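Local coordinates for protein DocCel5: Type I dockerin repeat domain from A. cellulolyticus family 5 endoglucanase WP_010249057 S15I, I16N mutant (Acetivibrio cellulolyticus, PDB 5NRK) that probably docks a family 5 endoglucanase onto cellulosomal scaffolds by binding a type I cohesin through its calcium-loaded, EF-hand-like dockerin fold, at residues F52-M57 / G61-F66; A17-Y22 / K45-L50. All blocks are in the same frame, centred on the assembly; numbering follows the deposited sequence.

Interaction 1: residues F52-M57 / G61-F66; sequences FAIMRM and GMITKF
The F66 ring brings its edge to the backbone of the helix: I54 O lies at that edge, in the ring plane, 4.0 Å from F66 CE1. A second approach to the ring is aliphatic and oblique, with I54 CG2 3.5 Å from F66 CD1. Within the chain the same ring also meets Y58, the planes inclined at about 40°, and touches L41. I54 CG2 is shared, because its other neighbour is I63 CD1 at 3.9 Å; the same methyl thus touches both I63 and F66, which approach it from neighbouring directions. In I63, chi1 64° sets CG1 between the backbone N and the carbonyl carbon, and the extended branch carries CD1 to I54, 3.7 Å from its O.

Where the chain leaves helix 49-59 it does so by a Schellman motif, in which G61 takes a positive phi and the backbone bonds back into the last turn. The bond across the two segments is M62 N to M57 O, 2.9 Å long and moderately bent at 148°; the donor N lies somewhat off the carbonyl plane. This turn sends 61-66 back alongside the helix it has just ended, which is how I63 and F66 come to meet I54.

M57 supplies the remaining apolar contact. In the conformer described, one of two modelled, its chain bends at the final torsion and carries CE to 4.0 Å from I63 CG2, with M62 CB almost as near; M57 crosses both side chains at about a right angle. M57 also packs on an apolar side chain of the chain of another protein, whose backbone M62 touches.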
# COMPACT_ATOMS: atom_id res chain seq x y z
N PHE B 52 -9.10 7.19 8.72
CA PHE B 52 -8.21 7.74 7.71
C PHE B 52 -8.22 9.28 7.74
O PHE B 52 -7.17 9.92 7.69
CB PHE B 52 -8.64 7.14 6.36
CG PHE B 52 -7.75 7.43 5.19
CD1 PHE B 52 -6.38 7.18 5.22
CD2 PHE B 52 -8.31 7.89 4.01
CE1 PHE B 52 -5.62 7.39 4.08
CE2 PHE B 52 -7.54 8.11 2.88
CZ PHE B 52 -6.19 7.89 2.94
N ALA B 53 -9.41 9.85 7.85
CA ALA B 53 -9.56 11.28 7.94
C ALA B 53 -8.92 11.84 9.19
O ALA B 53 -8.28 12.90 9.14
CB ALA B 53 -11.05 11.65 7.93
N ILE B 54 -9.08 11.15 10.32
CA ILE B 54 -8.51 11.61 11.56
C ILE B 54 -6.98 11.60 11.48
O ILE B 54 -6.30 12.53 11.92
CB ILE B 54 -9.02 10.77 12.75
CG1 ILE B 54 -10.51 11.03 12.96
CG2 ILE B 54 -8.23 11.07 14.01
CD1 ILE B 54 -11.21 10.00 13.82
N MET B 55 -6.43 10.55 10.90
CA MET B 55 -4.99 10.48 10.70
C MET B 55 -4.50 11.64 9.81
O MET B 55 -3.46 12.24 10.09
CB MET B 55 -4.63 9.15 10.07
CG MET B 55 -3.13 9.03 9.90
SD MET B 55 -2.52 7.44 9.34
CE MET B 55 -3.01 6.23 10.56
N ARG B 56 -5.25 11.95 8.75
CA ARG B 56 -4.92 13.07 7.89
C ARG B 56 -4.90 14.37 8.70
O ARG B 56 -3.97 15.18 8.56
CB ARG B 56 -5.90 13.17 6.73
CG ARG B 56 -5.59 14.30 5.76
CD ARG B 56 -4.27 14.15 5.06
NE ARG B 56 -4.10 15.19 4.06
CZ ARG B 56 -3.02 15.35 3.31
NH1 ARG B 56 -1.98 14.53 3.43
NH2 ARG B 56 -2.97 16.35 2.44
N MET B 57 -5.91 14.61 9.52
CA MET B 57 -5.94 15.83 10.34
C MET B 57 -4.72 15.92 11.24
O MET B 57 -4.13 16.98 11.41
CB MET B 57 -7.22 15.87 11.17
CG MET B 57 -8.48 16.09 10.35
SD MET B 57 -9.95 16.30 11.39
CE MET B 57 -9.74 18.02 11.81
N GLY B 61 -1.46 18.68 11.09
CA GLY B 61 -1.34 19.55 12.25
C GLY B 61 -2.64 20.22 12.68
O GLY B 61 -2.62 21.18 13.47
N MET B 62 -3.77 19.69 12.23
CA MET B 62 -5.08 20.26 12.53
C MET B 62 -5.59 19.80 13.90
O MET B 62 -6.44 20.46 14.48
CB MET B 62 -6.07 19.88 11.43
CG MET B 62 -5.69 20.45 10.06
SD MET B 62 -6.58 19.85 8.62
CE MET B 62 -8.08 20.81 8.79
N ILE B 63 -5.08 18.66 14.36
CA ILE B 63 -5.32 18.14 15.72
C ILE B 63 -3.99 17.71 16.27
O ILE B 63 -3.01 17.53 15.53
CB ILE B 63 -6.32 16.96 15.75
CG1 ILE B 63 -5.78 15.73 15.00
CG2 ILE B 63 -7.66 17.41 15.22
CD1 ILE B 63 -6.69 14.50 15.07
N THR B 64 -3.95 17.56 17.59
CA THR B 64 -2.74 17.27 18.32
C THR B 64 -2.70 15.83 18.84
O THR B 64 -1.63 15.24 18.96
CB THR B 64 -2.62 18.26 19.50
OG1 THR B 64 -2.49 19.60 18.98
CG2 THR B 64 -1.45 17.96 20.39
N LYS B 65 -3.87 15.26 19.11
CA LYS B 65 -3.98 13.94 19.65
C LYS B 65 -5.31 13.33 19.24
O LYS B 65 -6.14 14.00 18.73
CB LYS B 65 -3.79 13.89 21.22
CG LYS B 65 -4.66 14.85 22.08
CD LYS B 65 -6.13 14.51 22.08
CE LYS B 65 -6.77 15.33 23.19
NZ LYS B 65 -8.26 15.33 23.11
N PHE B 66 -5.38 12.02 19.41
CA PHE B 66 -6.57 11.26 19.08
C PHE B 66 -7.44 11.09 20.29
O PHE B 66 -6.95 10.98 21.41
CB PHE B 66 -6.16 9.90 18.52
CG PHE B 66 -5.23 9.99 17.36
CD1 PHE B 66 -5.60 10.69 16.23
CD2 PHE B 66 -4.00 9.35 17.36
CE1 PHE B 66 -4.76 10.80 15.14
CE2 PHE B 66 -3.15 9.45 16.28
CZ PHE B 66 -3.52 10.18 15.17

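Interaction 2: residues A17-Y22 / K45-L50; sequences ALMRNY and KSINSL. With CA (calcium ion), chain F.
M19 and Y22 both leave helix 13-23 with CG anti to the backbone N (chi1 170° and 175°), and it is this shared setting that directs them to I47. The two then differ: M19 bends at its second and third torsions, bringing the thioether to I47, whereas the Y22 ring extends straight out. I47 answers with CG2: chi1 -57° sets CG1 beside the backbone N and leaves CG2 anti to it. That single methyl receives both partners, M19 SD at 3.7 Å and Y22 CE2 at 3.8 Å.

The approaches are not alike. M19, modelled in two conformers of which one is considered here, runs obliquely to I47, with CE also close to the methyl. Y22 crosses I47 at about a right angle, its ring meeting CG2 obliquely, and I47 CB at 4.0 Å from CE2 broadens the contact. No hydrogen bond joins the segments, so their contact is apolar. F30 extends the cluster, since its ring meets that of Y22 and I47 touches it.

The residues flanking I47 are tied to calcium. S46 O binds the ion directly at 2.4 Å, and a water bound at the same distance donates to N48 OD1 over 2.8 Å. That oxygen has a second role: N48, at the N-cap of helix 49-59, uses it to accept from L50 N at 3.0 Å in a capping bond. Its side chain therefore couples the helix start to the water in the metal shell, while N48 N bonds to D51 OD2, itself a ligand. D40, N42, D44 and D51 supply the other protein ligands, giving seven ligand atoms in all; this is the calcium-binding loop of an EF-hand-like dockerin repeat, with I47 of the loop directed at helix 13-23.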
# COMPACT_ATOMS: atom_id res chain seq x y z
N ALA B 17 -0.06 5.95 4.46
CA ALA B 17 0.02 5.09 3.29
C ALA B 17 -0.52 3.70 3.59
O ALA B 17 -1.25 3.12 2.79
CB ALA B 17 1.45 5.02 2.78
N LEU B 18 -0.14 3.14 4.74
CA LEU B 18 -0.63 1.82 5.13
C LEU B 18 -2.14 1.83 5.28
O LEU B 18 -2.83 0.90 4.84
CB LEU B 18 0.03 1.37 6.44
CG LEU B 18 1.49 0.95 6.31
CD1 LEU B 18 2.15 0.94 7.68
CD2 LEU B 18 1.61 -0.41 5.65
N MET B 19 -2.67 2.84 5.96
CA MET B 19 -4.12 2.94 6.13
C MET B 19 -4.84 3.03 4.78
O MET B 19 -5.86 2.38 4.57
CB MET B 19 -4.47 4.09 7.05
CG MET B 19 -5.95 4.43 7.12
SD MET B 19 -6.77 3.28 8.20
CE MET B 19 -6.18 3.82 9.83
N ARG B 20 -4.30 3.85 3.86
CA ARG B 20 -4.91 3.97 2.55
C ARG B 20 -4.91 2.62 1.85
O ARG B 20 -5.92 2.18 1.29
CB ARG B 20 -4.17 5.00 1.68
CG ARG B 20 -4.95 5.32 0.42
CD ARG B 20 -4.34 6.46 -0.39
NE ARG B 20 -5.31 6.88 -1.42
CZ ARG B 20 -5.37 6.42 -2.65
NH1 ARG B 20 -4.50 5.52 -3.09
NH2 ARG B 20 -6.34 6.86 -3.45
N ASN B 21 -3.77 1.94 1.87
CA ASN B 21 -3.65 0.63 1.26
C ASN B 21 -4.56 -0.41 1.87
O ASN B 21 -5.15 -1.23 1.15
CB ASN B 21 -2.20 0.17 1.19
CG ASN B 21 -1.44 0.88 0.08
OD1 ASN B 21 -1.87 0.80 -1.09
ND2 ASN B 21 -0.32 1.54 0.38
N TYR B 22 -4.73 -0.37 3.19
CA TYR B 22 -5.65 -1.26 3.86
C TYR B 22 -7.09 -1.03 3.38
O TYR B 22 -7.81 -1.98 3.04
CB TYR B 22 -5.57 -1.02 5.37
CG TYR B 22 -6.56 -1.78 6.17
CD1 TYR B 22 -6.41 -3.13 6.39
CD2 TYR B 22 -7.69 -1.14 6.69
CE1 TYR B 22 -7.34 -3.84 7.13
CE2 TYR B 22 -8.64 -1.83 7.43
CZ TYR B 22 -8.45 -3.18 7.65
OH TYR B 22 -9.38 -3.88 8.39
N LYS B 45 -14.39 0.99 17.37
CA LYS B 45 -13.95 -0.40 17.23
C LYS B 45 -13.94 -0.90 15.78
O LYS B 45 -13.85 -2.10 15.53
CB LYS B 45 -14.73 -1.35 18.16
CG LYS B 45 -14.75 -0.96 19.62
CD LYS B 45 -13.44 -1.34 20.26
CE LYS B 45 -13.44 -1.06 21.76
NZ LYS B 45 -13.56 0.39 22.09
N SER B 46 -13.98 0.04 14.83
CA SER B 46 -13.89 -0.25 13.40
C SER B 46 -12.74 0.57 12.83
O SER B 46 -12.43 1.65 13.34
CB SER B 46 -15.17 0.17 12.64
OG SER B 46 -16.32 -0.60 12.96
N ILE B 47 -12.10 0.07 11.78
CA ILE B 47 -11.10 0.82 11.05
C ILE B 47 -11.69 1.16 9.70
O ILE B 47 -11.92 0.26 8.87
CB ILE B 47 -9.80 0.02 10.84
CG1 ILE B 47 -9.21 -0.45 12.19
CG2 ILE B 47 -8.79 0.87 10.09
CD1 ILE B 47 -8.06 -1.40 12.02
N ASN B 48 -11.95 2.44 9.46
CA ASN B 48 -12.58 2.83 8.20
C ASN B 48 -12.18 4.23 7.81
O ASN B 48 -11.22 4.79 8.37
CB ASN B 48 -14.10 2.63 8.28
CG ASN B 48 -14.77 3.48 9.34
OD1 ASN B 48 -14.32 4.58 9.64
ND2 ASN B 48 -15.86 2.96 9.91
N SER B 49 -12.86 4.82 6.83
CA SER B 49 -12.44 6.10 6.30
C SER B 49 -12.52 7.25 7.29
O SER B 49 -11.84 8.26 7.11
CB SER B 49 -13.17 6.42 4.99
OG SER B 49 -14.56 6.51 5.17
N LEU B 50 -13.32 7.12 8.35
CA LEU B 50 -13.30 8.13 9.42
C LEU B 50 -11.94 8.15 10.11
O LEU B 50 -11.39 9.22 10.43
CB LEU B 50 -14.38 7.86 10.47
CG LEU B 50 -15.83 7.84 10.04
CD1 LEU B 50 -16.75 7.62 11.22
CD2 LEU B 50 -16.17 9.14 9.38
CA CA F . -12.81 3.89 13.94
O HOH W 1 -14.42 4.84 12.39

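Overall arrangement
Interactions 1 and 2 have centres about 13 Å apart and are joined through helix 49-59, which starts in 45-50 and carries 52-57. Their segments touch directly: F52 CD1 lies 3.4 Å from M19 CG and F52 CE1 3.7 Å from R20 CB, so the inner side of the helix rests on helix 13-23, while I54 and M57 serve the returning tail. Both contacts border one calcium: S46 O of interaction 2 is a ligand, and the I54 side chain of interaction 1 is about 6 Å from the ion and touches the ligand N42. The partner protein reaches both, with S49 OG hydrogen-bonded to an acidic side chain there and R56 NE to its backbone, consistent with a cohesin-binding surface.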